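Local structure of inhibitor from Tityus obscurus scorpion venom (TopI1) (Tityus, 6MRQ) at residues 21-25 with 26-30. The protein is a small disulfide-rich inhibitor from scorpion venom that probably blocks a serine protease by binding to it. Numbering follows the deposited sequence.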
ATOM      1  N   LYS B  21      10.876  -2.405 -16.395  1.00 17.62           N
ATOM      2  CA  LYS B  21      10.899  -1.488 -17.517  1.00 18.57           C
ATOM      3  C   LYS B  21      10.303  -0.163 -17.080  1.00 16.70           C
ATOM      4  O   LYS B  21       9.571  -0.084 -16.089  1.00 16.76           O
ATOM      5  CB  LYS B  21      10.118  -2.041 -18.714  1.00 20.11           C
ATOM      6  CG  LYS B  21       8.660  -2.378 -18.424  1.00 23.57           C
ATOM      7  CD  LYS B  21       8.006  -3.064 -19.623  0.91 28.08           C
ATOM      8  CE  LYS B  21       6.610  -3.582 -19.285  0.69 26.64           C
ATOM      9  NZ  LYS B  21       5.981  -4.275 -20.452  0.69 36.14           N
ATOM     10  N   CYS B  22      10.649   0.882 -17.829  1.00 17.70           N
ATOM     11  CA  CYS B  22      10.005   2.185 -17.725  1.00 17.35           C
ATOM     12  C   CYS B  22       8.965   2.258 -18.834  1.00 18.69           C
ATOM     13  O   CYS B  22       9.317   2.276 -20.014  1.00 20.30           O
ATOM     14  CB  CYS B  22      11.023   3.311 -17.889  1.00 19.89           C
ATOM     15  SG  CYS B  22      10.275   4.933 -17.752  1.00 20.84           S
ATOM     16  N   GLU B  23       7.688   2.311 -18.459  1.00 18.06           N
ATOM     17  CA  GLU B  23       6.612   2.214 -19.433  1.00 19.80           C
ATOM     18  C   GLU B  23       5.460   3.088 -18.978  1.00 20.04           C
ATOM     19  O   GLU B  23       5.188   3.185 -17.778  1.00 18.09           O
ATOM     20  CB  GLU B  23       6.150   0.758 -19.562  1.00 21.44           C
ATOM     21  CG  GLU B  23       5.098   0.489 -20.610  1.00 24.52           C
ATOM     22  CD  GLU B  23       4.712  -0.980 -20.642  1.00 27.11           C
ATOM     23  OE1 GLU B  23       4.065  -1.445 -19.679  1.00 29.54           O
ATOM     24  OE2 GLU B  23       5.087  -1.667 -21.609  1.00 36.01           O
ATOM     25  N   PHE B  24       4.784   3.713 -19.940  1.00 24.07           N
ATOM     26  CA  PHE B  24       3.687   4.638 -19.650  1.00 26.36           C
ATOM     27  C   PHE B  24       4.120   5.690 -18.633  1.00 23.10           C
ATOM     28  O   PHE B  24       3.324   6.150 -17.809  1.00 23.47           O
ATOM     29  CB  PHE B  24       2.435   3.893 -19.180  1.00 26.79           C
ATOM     30  CG  PHE B  24       2.028   2.751 -20.078  1.00 36.79           C
ATOM     31  CD1 PHE B  24       2.296   2.778 -21.436  0.74 42.93           C
ATOM     32  CD2 PHE B  24       1.382   1.646 -19.556  1.00 38.78           C
ATOM     33  CE1 PHE B  24       1.919   1.719 -22.247  0.71 44.79           C
ATOM     34  CE2 PHE B  24       1.005   0.593 -20.367  0.94 41.88           C
ATOM     35  CZ  PHE B  24       1.271   0.631 -21.711  1.00 47.82           C
ATOM     36  N   GLY B  25       5.400   6.058 -18.677  1.00 21.75           N
ATOM     37  CA  GLY B  25       5.942   7.104 -17.840  1.00 20.94           C
ATOM     38  C   GLY B  25       6.354   6.687 -16.447  1.00 18.46           C
ATOM     39  O   GLY B  25       6.833   7.538 -15.685  1.00 19.91           O
ATOM     40  N   ILE B  26       6.207   5.415 -16.084  1.00 16.90           N
ATOM     41  CA  ILE B  26       6.422   5.002 -14.704  1.00 15.13           C
ATOM     42  C   ILE B  26       7.240   3.723 -14.629  1.00 15.03           C
ATOM     43  O   ILE B  26       7.378   2.974 -15.598  1.00 16.64           O
ATOM     44  CB  ILE B  26       5.092   4.845 -13.921  1.00 14.86           C
ATOM     45  CG1 ILE B  26       4.292   3.656 -14.453  1.00 16.35           C
ATOM     46  CG2 ILE B  26       4.266   6.117 -14.008  1.00 17.32           C
ATOM     47  CD1 ILE B  26       3.038   3.353 -13.633  1.00 18.00           C
ATOM     48  N   CYS B  27       7.786   3.482 -13.448  1.00 14.84           N
ATOM     49  CA  CYS B  27       8.612   2.309 -13.212  1.00 16.18           C
ATOM     50  C   CYS B  27       7.739   1.084 -13.001  1.00 15.04           C
ATOM     51  O   CYS B  27       6.808   1.105 -12.190  1.00 15.13           O
ATOM     52  CB  CYS B  27       9.468   2.548 -11.974  1.00 15.52           C
ATOM     53  SG  CYS B  27      10.685   3.837 -12.193  1.00 17.68           S
ATOM     54  N   LYS B  28       8.059   0.008 -13.714  1.00 15.16           N
ATOM     55  CA  LYS B  28       7.310  -1.246 -13.651  1.00 14.62           C
ATOM     56  C   LYS B  28       8.268  -2.371 -13.284  1.00 16.46           C
ATOM     57  O   LYS B  28       8.934  -2.951 -14.144  1.00 16.81           O
ATOM     58  CB  LYS B  28       6.593  -1.514 -14.973  1.00 17.73           C
ATOM     59  CG  LYS B  28       5.504  -0.503 -15.261  1.00 18.18           C
ATOM     60  CD  LYS B  28       4.522  -1.009 -16.287  0.46 15.88           C
ATOM     61  CE  LYS B  28       3.396  -0.011 -16.494  0.98 26.65           C
ATOM     62  NZ  LYS B  28       2.411  -0.517 -17.473  0.59 21.47           N
ATOM     63  N   CYS B  29       8.334  -2.676 -11.993  1.00 16.22           N
ATOM     64  CA  CYS B  29       9.056  -3.847 -11.501  1.00 15.90           C
ATOM     65  C   CYS B  29       8.214  -4.557 -10.445  1.00 13.83           C
ATOM     66  O   CYS B  29       8.708  -4.942  -9.378  1.00 15.79           O
ATOM     67  CB  CYS B  29      10.442  -3.475 -10.971  1.00 16.42           C
ATOM     68  SG  CYS B  29      10.393  -2.337  -9.567  1.00 16.77           S
ATOM     69  N   MET B  30       6.914  -4.693 -10.727  1.00 15.34           N
ATOM     70  CA  MET B  30       5.924  -5.397  -9.916  1.00 15.02           C
ATOM     71  C   MET B  30       5.469  -4.680  -8.648  1.00 14.50           C
ATOM     72  O   MET B  30       4.274  -4.695  -8.340  1.00 15.15           O
ATOM     73  CB  MET B  30       6.362  -6.829  -9.605  1.00 17.05           C
ATOM     74  CG  MET B  30       6.462  -7.696 -10.852  1.00 18.53           C
ATOM     75  SD  MET B  30       6.021  -9.423 -10.634  1.00 27.06           S
ATOM     76  CE  MET B  30       7.399  -9.985  -9.645  1.00 25.35           C
TER
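Lys28 brings its ammonium up to the Phe24 ring at an oblique angle, NZ lying 3.2 Å from CD2, while one face of the ring carries Glu23 CG, 3.6 Å above the plane and over its centre. These residues belong to a beta hairpin, strand 21-23 returning as strand 26-28 through a type I' turn whose two central residues, Phe24 and Gly25, both take positive phi. The carboxylate of Glu23 is the other flat group, and a lysine from each strand holds it. Lys28 NZ donates to the anti lone pair of OE1 at 2.9 Å, across the hairpin. Lys21 NZ, two residues earlier on Glu23's own strand, meets OE2 at 3.0 Å from above the carboxylate plane, 38° out of it. The Glu23 chain reaches both because it is extended, with CG anti to the backbone N (chi1 -176°). The two ammonium nitrogens, Lys21 NZ and Lys28 NZ, stay 6.0 Å apart, and the carboxylate between them probably offsets their like charges.

Lys21, Glu23, Ile26 and Lys28 share one face of the sheet; Cys22 and Cys27 project from the other. There Cys22 joins Cys5 and Cys27 joins Cys11, just before helix 12-15, while Cys29 beyond the strand joins Cys15 within that helix: the cystine-stabilised alpha/beta motif of scorpion toxins. At the turn, the Phe24 carbonyl accepts a hydrogen bond from a side chain of the partner protein.

Lys21 with Lys28 and Glu23 with Ile26 each exchange two backbone hydrogen bonds, which close the ladder. Ile26 O takes Glu23 N at 3.0 Å and, from Cys22 CA, a CA-H...O contact at 3.5 Å.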